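Uncharacterized protein (Desulfotomaculum acetoxidans, PDB 3U4Y) is of unknown function but folds as a seven-bladed beta-propeller related to the lactonase family. Local coordinates at residues A46-C51 with P93-A98; F97-T102 with I133-N138; M110-F115 with G162-T167. All coordinates share one frame; numbering follows the deposited sequence.

Interaction 1: residues A46-C51 with P93-A98; sequences AITSDC and PDDQFA
D95 extends its carboxylate across the gap between two neighbouring turns and sets it against T48 and S49. The backbone amide of S49 meets OD1 of D95 on its syn side, somewhat out of the carboxylate plane; with N to OD1 at 2.8 Å and an N-H...O angle of 167°, the bond is nearly straight. The same oxygen has a second, weak partner, the hydroxyl OG1 of T48 at 3.0 Å from OD1, the T48 side chain crossing that of D95 obliquely. One carboxylate oxygen thus receives two donors from successive residues, while OD2 is turned to the CB side of S49. This reach depends on the first torsion of D95: CG stands opposite its own carbonyl carbon (chi1 -73°), which directs the carboxylate out of the turn. OG of S49 lies 3.3 Å from OD2 of D95, at an angle too poor for a hydrogen bond, and 3.6 Å from O of P93. D50 lies close by, its OD1 5.7 Å from OD2 of D95, a second negative charge that would probably make the site less comfortable for a carboxylate, an effect the two donors on OD1 may offset. C51 points away from 93-98 and forms a disulfide with C322. Within 93-98, D94 OD1 accepts the amide of Q96, an Asx turn that shapes the chain just ahead of strand 97-100. A carboxylate that accepts from a backbone amide and, weakly, a hydroxyl of the neighbouring turn here links adjacent blades of the beta-propeller.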
ATOM      1  N   ALA A  46      -0.953  -5.821  -4.761  1.00 45.62           N
ATOM      2  CA  ALA A  46      -0.826  -6.538  -3.503  1.00 39.73           C
ATOM      3  C   ALA A  46      -0.229  -7.887  -3.835  1.00 31.12           C
ATOM      4  O   ALA A  46      -0.176  -8.257  -4.997  1.00 28.31           O
ATOM      5  CB  ALA A  46      -2.165  -6.699  -2.837  1.00 31.26           C
ATOM      6  N   ILE A  47       0.247  -8.588  -2.811  1.00 38.59           N
ATOM      7  CA  ILE A  47       0.775  -9.945  -2.935  1.00 35.26           C
ATOM      8  C   ILE A  47       0.220 -10.779  -1.796  1.00 33.84           C
ATOM      9  O   ILE A  47      -0.254 -10.251  -0.798  1.00 38.02           O
ATOM     10  CB  ILE A  47       2.312  -9.974  -2.919  1.00 30.30           C
ATOM     11  CG1 ILE A  47       2.828 -11.252  -3.543  1.00 26.49           C
ATOM     12  CG2 ILE A  47       2.831  -9.859  -1.522  1.00 54.83           C
ATOM     13  CD1 ILE A  47       4.279 -11.173  -3.883  1.00 56.28           C
ATOM     14  N   THR A  48       0.275 -12.087  -1.936  1.00 39.30           N
ATOM     15  CA  THR A  48      -0.433 -12.959  -1.006  1.00 46.17           C
ATOM     16  C   THR A  48       0.481 -13.460   0.163  1.00 44.63           C
ATOM     17  O   THR A  48       1.708 -13.471   0.021  1.00 56.53           O
ATOM     18  CB  THR A  48      -1.228 -14.028  -1.849  1.00 47.48           C
ATOM     19  OG1 THR A  48      -2.640 -13.844  -1.657  1.00 33.34           O
ATOM     20  CG2 THR A  48      -0.781 -15.488  -1.622  1.00 24.71           C
ATOM     21  N   SER A  49      -0.080 -13.780   1.333  1.00 33.24           N
ATOM     22  CA  SER A  49       0.751 -14.277   2.449  1.00 43.32           C
ATOM     23  C   SER A  49       1.607 -15.397   1.928  1.00 60.45           C
ATOM     24  O   SER A  49       2.840 -15.338   1.927  1.00 57.23           O
ATOM     25  CB  SER A  49      -0.106 -14.884   3.548  1.00 44.96           C
ATOM     26  OG  SER A  49      -0.767 -13.899   4.306  1.00 60.77           O
ATOM     27  N   ASP A  50       0.876 -16.451   1.569  1.00 70.78           N
ATOM     28  CA  ASP A  50       1.265 -17.542   0.681  1.00 53.40           C
ATOM     29  C   ASP A  50       2.383 -17.142  -0.284  1.00 43.48           C
ATOM     30  O   ASP A  50       3.343 -17.897  -0.455  1.00 36.42           O
ATOM     31  CB  ASP A  50      -0.006 -17.972  -0.065  1.00 56.27           C
ATOM     32  CG  ASP A  50       0.199 -19.161  -0.947  1.00 81.52           C
ATOM     33  OD1 ASP A  50      -0.787 -19.896  -1.177  1.00 89.27           O
ATOM     34  OD2 ASP A  50       1.331 -19.363  -1.426  1.00 94.86           O
ATOM     35  N   CYS A  51       2.256 -15.953  -0.887  1.00 44.54           N
ATOM     36  CA  CYS A  51       3.253 -15.385  -1.812  1.00 44.33           C
ATOM     37  C   CYS A  51       3.032 -15.877  -3.248  1.00 55.46           C
ATOM     38  O   CYS A  51       3.820 -15.579  -4.158  1.00 48.76           O
ATOM     39  CB  CYS A  51       4.694 -15.664  -1.347  1.00 30.41           C
ATOM     40  SG  CYS A  51       5.602 -14.207  -0.780  1.00 50.30           S
ATOM     41  N   PRO A  93      -6.381 -10.723   5.499  1.00 43.24           N
ATOM     42  CA  PRO A  93      -5.194 -11.398   6.029  1.00 35.12           C
ATOM     43  C   PRO A  93      -5.201 -12.887   5.667  1.00 43.57           C
ATOM     44  O   PRO A  93      -4.135 -13.501   5.600  1.00 44.46           O
ATOM     45  CB  PRO A  93      -5.347 -11.225   7.533  1.00 17.46           C
ATOM     46  CG  PRO A  93      -6.787 -10.839   7.765  1.00 24.70           C
ATOM     47  CD  PRO A  93      -7.493 -10.769   6.467  1.00 34.38           C
ATOM     48  N   ASP A  94      -6.391 -13.448   5.430  1.00 39.01           N
ATOM     49  CA  ASP A  94      -6.534 -14.842   5.008  1.00 33.34           C
ATOM     50  C   ASP A  94      -6.350 -15.077   3.505  1.00 36.31           C
ATOM     51  O   ASP A  94      -6.516 -16.188   3.029  1.00 44.83           O
ATOM     52  CB  ASP A  94      -7.886 -15.406   5.452  1.00 39.69           C
ATOM     53  CG  ASP A  94      -9.054 -14.736   4.762  1.00 61.04           C
ATOM     54  OD1 ASP A  94      -8.838 -14.109   3.699  1.00 73.02           O
ATOM     55  OD2 ASP A  94     -10.190 -14.842   5.278  1.00 61.14           O
ATOM     56  N   ASP A  95      -6.036 -14.034   2.754  1.00 39.77           N
ATOM     57  CA  ASP A  95      -5.736 -14.197   1.339  1.00 36.21           C
ATOM     58  C   ASP A  95      -6.969 -14.536   0.493  1.00 41.01           C
ATOM     59  O   ASP A  95      -6.845 -14.818  -0.692  1.00 45.07           O
ATOM     60  CB  ASP A  95      -4.683 -15.285   1.156  1.00 36.08           C
ATOM     61  CG  ASP A  95      -3.285 -14.854   1.596  1.00 51.59           C
ATOM     62  OD1 ASP A  95      -2.879 -13.706   1.322  1.00 52.01           O
ATOM     63  OD2 ASP A  95      -2.572 -15.687   2.200  1.00 63.28           O
ATOM     64  N   GLN A  96      -8.155 -14.506   1.086  1.00 36.20           N
ATOM     65  CA  GLN A  96      -9.357 -14.876   0.346  1.00 39.51           C
ATOM     66  C   GLN A  96      -9.880 -13.748  -0.558  1.00 43.67           C
ATOM     67  O   GLN A  96     -10.323 -14.012  -1.670  1.00 48.12           O
ATOM     68  CB  GLN A  96     -10.449 -15.359   1.303  1.00 50.94           C
ATOM     69  CG  GLN A  96     -11.690 -15.931   0.637  1.00 61.83           C
ATOM     70  CD  GLN A  96     -12.642 -16.591   1.638  1.00 69.91           C
ATOM     71  OE1 GLN A  96     -12.322 -16.731   2.827  1.00 61.80           O
ATOM     72  NE2 GLN A  96     -13.818 -17.007   1.155  1.00 73.88           N
ATOM     73  N   PHE A  97      -9.820 -12.503  -0.080  1.00 49.19           N
ATOM     74  CA  PHE A  97     -10.329 -11.336  -0.824  1.00 41.96           C
ATOM     75  C   PHE A  97      -9.327 -10.214  -1.025  1.00 40.91           C
ATOM     76  O   PHE A  97      -8.418 -10.019  -0.221  1.00 31.16           O
ATOM     77  CB  PHE A  97     -11.523 -10.714  -0.117  1.00 30.73           C
ATOM     78  CG  PHE A  97     -12.665 -11.639   0.046  1.00 33.45           C
ATOM     79  CD1 PHE A  97     -13.490 -11.922  -1.019  1.00 36.32           C
ATOM     80  CD2 PHE A  97     -12.915 -12.231   1.262  1.00 31.74           C
ATOM     81  CE1 PHE A  97     -14.543 -12.776  -0.865  1.00 42.40           C
ATOM     82  CE2 PHE A  97     -13.971 -13.089   1.424  1.00 32.39           C
ATOM     83  CZ  PHE A  97     -14.785 -13.361   0.365  1.00 41.88           C
ATOM     84  N   ALA A  98      -9.534  -9.461  -2.100  1.00 38.56           N
ATOM     85  CA  ALA A  98      -8.765  -8.258  -2.386  1.00 26.60           C
ATOM     86  C   ALA A  98      -9.745  -7.123  -2.355  1.00 26.03           C
ATOM     87  O   ALA A  98     -10.851  -7.265  -2.866  1.00 28.24           O
ATOM     88  CB  ALA A  98      -8.134  -8.340  -3.753  1.00 27.18           C
TER

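Interaction 2: residues F97-T102 with I133-N138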
ATOM      1  N   PHE A  97      -9.820 -12.503  -0.080  1.00 49.19           N
ATOM      2  CA  PHE A  97     -10.329 -11.336  -0.824  1.00 41.96           C
ATOM      3  C   PHE A  97      -9.327 -10.214  -1.025  1.00 40.91           C
ATOM      4  O   PHE A  97      -8.418 -10.019  -0.221  1.00 31.16           O
ATOM      5  CB  PHE A  97     -11.523 -10.714  -0.117  1.00 30.73           C
ATOM      6  CG  PHE A  97     -12.665 -11.639   0.046  1.00 33.45           C
ATOM      7  CD1 PHE A  97     -13.490 -11.922  -1.019  1.00 36.32           C
ATOM      8  CD2 PHE A  97     -12.915 -12.231   1.262  1.00 31.74           C
ATOM      9  CE1 PHE A  97     -14.543 -12.776  -0.865  1.00 42.40           C
ATOM     10  CE2 PHE A  97     -13.971 -13.089   1.424  1.00 32.39           C
ATOM     11  CZ  PHE A  97     -14.785 -13.361   0.365  1.00 41.88           C
ATOM     12  N   ALA A  98      -9.534  -9.461  -2.100  1.00 38.56           N
ATOM     13  CA  ALA A  98      -8.765  -8.258  -2.386  1.00 26.60           C
ATOM     14  C   ALA A  98      -9.745  -7.123  -2.355  1.00 26.03           C
ATOM     15  O   ALA A  98     -10.851  -7.265  -2.866  1.00 28.24           O
ATOM     16  CB  ALA A  98      -8.134  -8.340  -3.753  1.00 27.18           C
ATOM     17  N   VAL A  99      -9.361  -6.002  -1.749  1.00 34.10           N
ATOM     18  CA  VAL A  99     -10.267  -4.861  -1.666  1.00 33.22           C
ATOM     19  C   VAL A  99      -9.652  -3.613  -2.273  1.00 36.90           C
ATOM     20  O   VAL A  99      -8.471  -3.309  -2.051  1.00 35.79           O
ATOM     21  CB  VAL A  99     -10.712  -4.573  -0.240  1.00 25.82           C
ATOM     22  CG1 VAL A  99     -11.678  -3.444  -0.255  1.00 34.95           C
ATOM     23  CG2 VAL A  99     -11.380  -5.783   0.358  1.00 24.96           C
ATOM     24  N   THR A 100     -10.468  -2.899  -3.047  1.00 31.25           N
ATOM     25  CA  THR A 100      -9.977  -1.796  -3.854  1.00 33.30           C
ATOM     26  C   THR A 100     -10.716  -0.505  -3.591  1.00 40.17           C
ATOM     27  O   THR A 100     -11.919  -0.482  -3.338  1.00 46.83           O
ATOM     28  CB  THR A 100     -10.135  -2.092  -5.339  1.00 40.51           C
ATOM     29  OG1 THR A 100     -10.075  -3.504  -5.544  1.00 47.55           O
ATOM     30  CG2 THR A 100      -9.040  -1.417  -6.126  1.00 36.31           C
ATOM     31  N   VAL A 101      -9.981   0.585  -3.689  1.00 34.68           N
ATOM     32  CA  VAL A 101     -10.557   1.881  -3.461  1.00 35.45           C
ATOM     33  C   VAL A 101     -10.443   2.714  -4.741  1.00 39.48           C
ATOM     34  O   VAL A 101      -9.640   2.415  -5.631  1.00 35.45           O
ATOM     35  CB  VAL A 101      -9.895   2.523  -2.222  1.00 42.18           C
ATOM     36  CG1 VAL A 101      -9.554   4.000  -2.444  1.00 53.33           C
ATOM     37  CG2 VAL A 101     -10.788   2.319  -1.018  1.00 33.78           C
ATOM     38  N   THR A 102     -11.259   3.754  -4.834  1.00 36.74           N
ATOM     39  CA  THR A 102     -11.356   4.543  -6.049  1.00 36.31           C
ATOM     40  C   THR A 102     -10.054   5.203  -6.482  1.00 38.22           C
ATOM     41  O   THR A 102      -9.161   5.447  -5.665  1.00 42.27           O
ATOM     42  CB  THR A 102     -12.387   5.642  -5.883  1.00 35.53           C
ATOM     43  OG1 THR A 102     -12.739   6.166  -7.168  1.00 41.71           O
ATOM     44  CG2 THR A 102     -11.818   6.734  -5.014  1.00 35.27           C
ATOM     45  N   ILE A 133      -6.206   2.650   1.208  1.00 40.81           N
ATOM     46  CA  ILE A 133      -6.948   1.603   1.904  1.00 39.57           C
ATOM     47  C   ILE A 133      -6.004   0.770   2.759  1.00 40.16           C
ATOM     48  O   ILE A 133      -4.802   0.640   2.472  1.00 47.88           O
ATOM     49  CB  ILE A 133      -7.787   0.702   0.946  1.00 24.90           C
ATOM     50  CG1 ILE A 133      -8.768  -0.163   1.723  1.00 17.44           C
ATOM     51  CG2 ILE A 133      -6.916  -0.202   0.125  1.00 32.69           C
ATOM     52  CD1 ILE A 133      -9.630  -1.010   0.834  1.00 13.24           C
ATOM     53  N   ALA A 134      -6.563   0.237   3.835  1.00 32.08           N
ATOM     54  CA  ALA A 134      -5.827  -0.626   4.728  1.00 32.41           C
ATOM     55  C   ALA A 134      -6.798  -1.593   5.394  1.00 26.04           C
ATOM     56  O   ALA A 134      -7.856  -1.197   5.892  1.00 13.93           O
ATOM     57  CB  ALA A 134      -5.085   0.193   5.764  1.00 32.90           C
ATOM     58  N   ILE A 135      -6.436  -2.871   5.383  1.00 22.00           N
ATOM     59  CA  ILE A 135      -7.224  -3.890   6.066  1.00 31.09           C
ATOM     60  C   ILE A 135      -6.474  -4.417   7.289  1.00 34.01           C
ATOM     61  O   ILE A 135      -5.294  -4.773   7.193  1.00 45.33           O
ATOM     62  CB  ILE A 135      -7.579  -5.043   5.103  1.00 27.53           C
ATOM     63  CG1 ILE A 135      -8.242  -4.472   3.847  1.00 27.39           C
ATOM     64  CG2 ILE A 135      -8.472  -6.070   5.780  1.00 14.43           C
ATOM     65  CD1 ILE A 135      -8.472  -5.469   2.744  1.00 28.20           C
ATOM     66  N   SER A 136      -7.141  -4.458   8.441  1.00 19.57           N
ATOM     67  CA  SER A 136      -6.476  -4.977   9.632  1.00 38.46           C
ATOM     68  C   SER A 136      -6.109  -6.468   9.533  1.00 41.95           C
ATOM     69  O   SER A 136      -6.933  -7.317   9.135  1.00 34.87           O
ATOM     70  CB  SER A 136      -7.307  -4.724  10.885  1.00 44.99           C
ATOM     71  OG  SER A 136      -8.538  -5.413  10.809  1.00 58.71           O
ATOM     72  N   PRO A 137      -4.862  -6.788   9.910  1.00 37.44           N
ATOM     73  CA  PRO A 137      -4.376  -8.166   9.933  1.00 28.96           C
ATOM     74  C   PRO A 137      -5.007  -9.015  11.055  1.00 29.46           C
ATOM     75  O   PRO A 137      -4.873 -10.215  11.012  1.00 28.82           O
ATOM     76  CB  PRO A 137      -2.865  -7.994  10.133  1.00 30.65           C
ATOM     77  CG  PRO A 137      -2.558  -6.520   9.783  1.00 18.84           C
ATOM     78  CD  PRO A 137      -3.796  -5.823  10.238  1.00 30.65           C
ATOM     79  N   ASN A 138      -5.689  -8.418  12.028  1.00 39.80           N
ATOM     80  CA  ASN A 138      -6.392  -9.197  13.057  1.00 35.45           C
ATOM     81  C   ASN A 138      -7.120 -10.389  12.489  1.00 35.05           C
ATOM     82  O   ASN A 138      -6.972 -11.500  12.973  1.00 48.78           O
ATOM     83  CB  ASN A 138      -7.467  -8.375  13.788  1.00 36.99           C
ATOM     84  CG  ASN A 138      -6.904  -7.202  14.551  1.00 64.31           C
ATOM     85  OD1 ASN A 138      -7.653  -6.343  15.021  1.00 79.06           O
ATOM     86  ND2 ASN A 138      -5.583  -7.150  14.677  1.00 70.18           N
TER
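Strands 97-100 and 133-135 run roughly antiparallel, their directions 152° apart and their axes 8.1 Å apart at closest approach, but they belong to different sheets and exchange no hydrogen bond, so the worked case here is one of sheet faces packing through side chains. V99 is at the centre and divides its two methyls between two isoleucines. CG1 of V99, opposite the backbone N (chi1 -177°), lies against CD1 of I133 at 3.4 Å, the two side chains crossing at about a right angle. CG2, on the other branch of V99, meets CD1 of I135 at 3.8 Å. I133 can reach this far because its chain is fully extended, with CG1 opposite the backbone N and chi2 at 178°, which carries CD1 to V99. Nearer its root, I133 is flanked by V101: CG2 of V101 is 3.9 Å from CB of I133, and the two side chains slide past each other in opposite directions. The end of one branched residue therefore touches V99 while its base touches V101. Around this cluster, M110 packs on V99, V101 and I133, and I158 lies against V99, so strands of both blades contribute to the same hydrophobic layer. The amides of I133 and I135 give hydrogen bonds to the carboxylates of D88 and D90, at the edge of the facing blade. Four buried aliphatic side chains, V99, V101, I133 and I135, meet through hydrocarbon alone; their contribution probably comes from shape fit and the exclusion of water, while D88 and D90 supply directional bonds between the blades.

Interaction 3: residues M110-F115 with G162-T167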
HETATM    1  N   MSE A 110     -15.818   1.390  -3.311  1.00 38.46           N
HETATM    2  CA  MSE A 110     -14.956   0.369  -2.761  1.00 39.67           C
HETATM    3  C   MSE A 110     -15.452  -0.975  -3.265  1.00 37.74           C
HETATM    4  O   MSE A 110     -16.646  -1.230  -3.277  1.00 45.34           O
HETATM    5  CB  MSE A 110     -14.985   0.416  -1.240  1.00 42.24           C
HETATM    6  CG  MSE A 110     -14.408  -0.817  -0.587  1.00 49.04           C
HETATM    7 SE   MSE A 110     -14.354  -0.677   1.353  0.88 45.71          SE
HETATM    8  CE  MSE A 110     -13.122   0.825   1.410  1.00 24.17           C
ATOM      9  N   GLN A 111     -14.534  -1.837  -3.681  1.00 37.04           N
ATOM     10  CA  GLN A 111     -14.905  -3.085  -4.330  1.00 31.72           C
ATOM     11  C   GLN A 111     -14.074  -4.228  -3.793  1.00 32.04           C
ATOM     12  O   GLN A 111     -12.850  -4.097  -3.683  1.00 33.92           O
ATOM     13  CB  GLN A 111     -14.656  -2.985  -5.834  1.00 38.55           C
ATOM     14  CG  GLN A 111     -15.278  -1.775  -6.519  1.00 42.92           C
ATOM     15  CD  GLN A 111     -15.255  -1.915  -8.022  1.00 42.31           C
ATOM     16  OE1 GLN A 111     -16.126  -2.560  -8.601  1.00 55.47           O
ATOM     17  NE2 GLN A 111     -14.243  -1.343  -8.662  1.00 33.18           N
ATOM     18  N   SER A 112     -14.742  -5.341  -3.469  1.00 34.28           N
ATOM     19  CA  SER A 112     -14.063  -6.576  -3.047  1.00 36.81           C
ATOM     20  C   SER A 112     -14.119  -7.649  -4.122  1.00 39.28           C
ATOM     21  O   SER A 112     -15.058  -7.708  -4.899  1.00 42.99           O
ATOM     22  CB  SER A 112     -14.678  -7.150  -1.774  1.00 37.64           C
ATOM     23  OG  SER A 112     -15.921  -7.750  -2.069  1.00 40.53           O
ATOM     24  N   TYR A 113     -13.125  -8.526  -4.112  1.00 44.04           N
ATOM     25  CA  TYR A 113     -12.899  -9.475  -5.188  1.00 40.68           C
ATOM     26  C   TYR A 113     -12.486 -10.842  -4.630  1.00 41.54           C
ATOM     27  O   TYR A 113     -11.516 -10.923  -3.877  1.00 41.65           O
ATOM     28  CB  TYR A 113     -11.806  -8.892  -6.076  1.00 35.95           C
ATOM     29  CG  TYR A 113     -11.152  -9.853  -7.031  1.00 46.01           C
ATOM     30  CD1 TYR A 113     -11.661 -10.054  -8.312  1.00 42.82           C
ATOM     31  CD2 TYR A 113     -10.009 -10.539  -6.668  1.00 54.51           C
ATOM     32  CE1 TYR A 113     -11.053 -10.925  -9.195  1.00 38.03           C
ATOM     33  CE2 TYR A 113      -9.393 -11.417  -7.549  1.00 61.18           C
ATOM     34  CZ  TYR A 113      -9.916 -11.604  -8.811  1.00 48.05           C
ATOM     35  OH  TYR A 113      -9.291 -12.477  -9.673  1.00 45.09           O
ATOM     36  N   SER A 114     -13.220 -11.903  -4.991  1.00 34.43           N
ATOM     37  CA  SER A 114     -12.920 -13.267  -4.508  1.00 34.99           C
ATOM     38  C   SER A 114     -11.826 -13.981  -5.300  1.00 37.43           C
ATOM     39  O   SER A 114     -11.977 -14.205  -6.489  1.00 56.97           O
ATOM     40  CB  SER A 114     -14.178 -14.143  -4.499  1.00 34.95           C
ATOM     41  OG  SER A 114     -13.922 -15.412  -3.899  1.00 32.15           O
ATOM     42  N   PHE A 115     -10.739 -14.355  -4.636  1.00 32.20           N
ATOM     43  CA  PHE A 115      -9.636 -15.058  -5.286  1.00 43.83           C
ATOM     44  C   PHE A 115     -10.029 -16.473  -5.677  1.00 55.73           C
ATOM     45  O   PHE A 115      -9.447 -17.072  -6.587  1.00 61.50           O
ATOM     46  CB  PHE A 115      -8.458 -15.164  -4.334  1.00 48.81           C
ATOM     47  CG  PHE A 115      -7.528 -13.992  -4.367  1.00 55.91           C
ATOM     48  CD1 PHE A 115      -6.391 -14.017  -5.161  1.00 54.94           C
ATOM     49  CD2 PHE A 115      -7.761 -12.881  -3.573  1.00 57.43           C
ATOM     50  CE1 PHE A 115      -5.514 -12.953  -5.180  1.00 49.87           C
ATOM     51  CE2 PHE A 115      -6.886 -11.809  -3.586  1.00 49.47           C
ATOM     52  CZ  PHE A 115      -5.764 -11.847  -4.391  1.00 47.19           C
ATOM     53  N   GLY A 162     -17.096 -11.367   2.006  1.00 45.15           N
ATOM     54  CA  GLY A 162     -16.558 -10.353   1.113  1.00 39.56           C
ATOM     55  C   GLY A 162     -17.474  -9.150   0.946  1.00 40.38           C
ATOM     56  O   GLY A 162     -17.104  -8.142   0.341  1.00 42.52           O
ATOM     57  N   VAL A 163     -18.678  -9.256   1.490  1.00 33.24           N
ATOM     58  CA  VAL A 163     -19.608  -8.145   1.513  1.00 29.25           C
ATOM     59  C   VAL A 163     -19.012  -6.957   2.285  1.00 37.53           C
ATOM     60  O   VAL A 163     -18.500  -7.108   3.395  1.00 43.64           O
ATOM     61  CB  VAL A 163     -20.927  -8.572   2.166  1.00 29.12           C
ATOM     62  CG1 VAL A 163     -22.049  -7.662   1.752  1.00 36.72           C
ATOM     63  CG2 VAL A 163     -21.248  -9.984   1.786  1.00 37.12           C
ATOM     64  N   LEU A 164     -19.087  -5.774   1.690  1.00 34.55           N
ATOM     65  CA  LEU A 164     -18.576  -4.562   2.311  1.00 30.65           C
ATOM     66  C   LEU A 164     -19.689  -3.796   3.019  1.00 41.38           C
ATOM     67  O   LEU A 164     -20.856  -3.889   2.638  1.00 47.95           O
ATOM     68  CB  LEU A 164     -17.929  -3.681   1.253  1.00 31.68           C
ATOM     69  CG  LEU A 164     -16.770  -4.335   0.503  1.00 32.11           C
ATOM     70  CD1 LEU A 164     -16.513  -3.667  -0.831  1.00 27.86           C
ATOM     71  CD2 LEU A 164     -15.531  -4.288   1.356  1.00 31.66           C
ATOM     72  N   PHE A 165     -19.313  -3.046   4.056  1.00 44.34           N
ATOM     73  CA  PHE A 165     -20.247  -2.246   4.844  1.00 33.24           C
ATOM     74  C   PHE A 165     -19.648  -0.887   5.175  1.00 34.95           C
ATOM     75  O   PHE A 165     -18.435  -0.736   5.332  1.00 25.81           O
ATOM     76  CB  PHE A 165     -20.619  -2.951   6.147  1.00 30.34           C
ATOM     77  CG  PHE A 165     -21.287  -4.285   5.951  1.00 52.19           C
ATOM     78  CD1 PHE A 165     -22.672  -4.401   6.017  1.00 61.01           C
ATOM     79  CD2 PHE A 165     -20.533  -5.427   5.709  1.00 57.99           C
ATOM     80  CE1 PHE A 165     -23.295  -5.631   5.842  1.00 59.97           C
ATOM     81  CE2 PHE A 165     -21.148  -6.661   5.530  1.00 61.72           C
ATOM     82  CZ  PHE A 165     -22.531  -6.761   5.597  1.00 62.77           C
ATOM     83  N   ASP A 166     -20.520   0.104   5.285  1.00 45.01           N
ATOM     84  CA  ASP A 166     -20.116   1.444   5.666  1.00 37.72           C
ATOM     85  C   ASP A 166     -20.618   1.736   7.069  1.00 40.91           C
ATOM     86  O   ASP A 166     -21.824   1.781   7.306  1.00 41.66           O
ATOM     87  CB  ASP A 166     -20.700   2.461   4.695  1.00 37.65           C
ATOM     88  CG  ASP A 166     -20.008   3.809   4.773  1.00 46.74           C
ATOM     89  OD1 ASP A 166     -19.311   4.065   5.784  1.00 45.90           O
ATOM     90  OD2 ASP A 166     -20.162   4.607   3.817  1.00 47.04           O
ATOM     91  N   THR A 167     -19.695   1.934   8.005  1.00 41.25           N
ATOM     92  CA  THR A 167     -20.074   2.299   9.368  1.00 36.39           C
ATOM     93  C   THR A 167     -20.336   3.797   9.497  1.00 30.79           C
ATOM     94  O   THR A 167     -21.065   4.225  10.386  1.00 41.86           O
ATOM     95  CB  THR A 167     -19.010   1.864  10.382  1.00 37.32           C
ATOM     96  OG1 THR A 167     -17.862   2.710  10.260  1.00 45.55           O
ATOM     97  CG2 THR A 167     -18.594   0.436  10.108  1.00 28.39           C
TER
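L164 enters the seam between two blades of the beta-propeller, where strand 164-172, an outermost strand of its sheet, faces strand 109-114, the third of the preceding blade. From CB, directed toward the opposite strand, the side chain runs to CG, which comes within 4.2 Å of CB of S112. There it forks. CD1 of L164 goes to the backbone side, 3.5 Å from O of M110 and 3.6 Å from N of S112, and also touches CG of M110. CD2 of L164 takes the other way and lies 3.8 Å from SE of M110, a selenomethionine whose chain bends at its last torsion. CG of L164 stands opposite its own carbonyl carbon (chi1 -59°), which presents the fork to M110 and S112. I158 packs on L164 from its own sheet. Beside this apolar patch, S112 adds the polar element of the contact, its hydroxyl donating to the carbonyl of G162. With an alanine in place of S112, that carbonyl would probably be left without its hydroxyl partner, weakening the link between the blades at this point. The bond is made off the carbonyl plane: OG of S112 lies 2.7 Å from O of G162, tilted 33° from that plane.

How the interactions relate
Three successive blades are stitched together here. Interaction 1 ties the blade that runs from strand 42-47 to strand 75-81 to the one that runs from 89-91 to 119-125, while interactions 2 and 3 both join the latter to the blade from 130-135 to 164-172, so the middle blade takes part in all of them. The centre of interaction 2 lies about 10 Å from that of interaction 1 and about 9 Å from that of interaction 3. Interactions 1 and 2 share F97 and A98, and strands 97-100 and 109-114 pair directly. Along the chain interaction 1 closes before interaction 3 opens, whereas the segments of interactions 2 and 3 alternate. Polar bonding between turns, inner hydrophobic packing and an outer mixed seam thus bind one blade to both its neighbours.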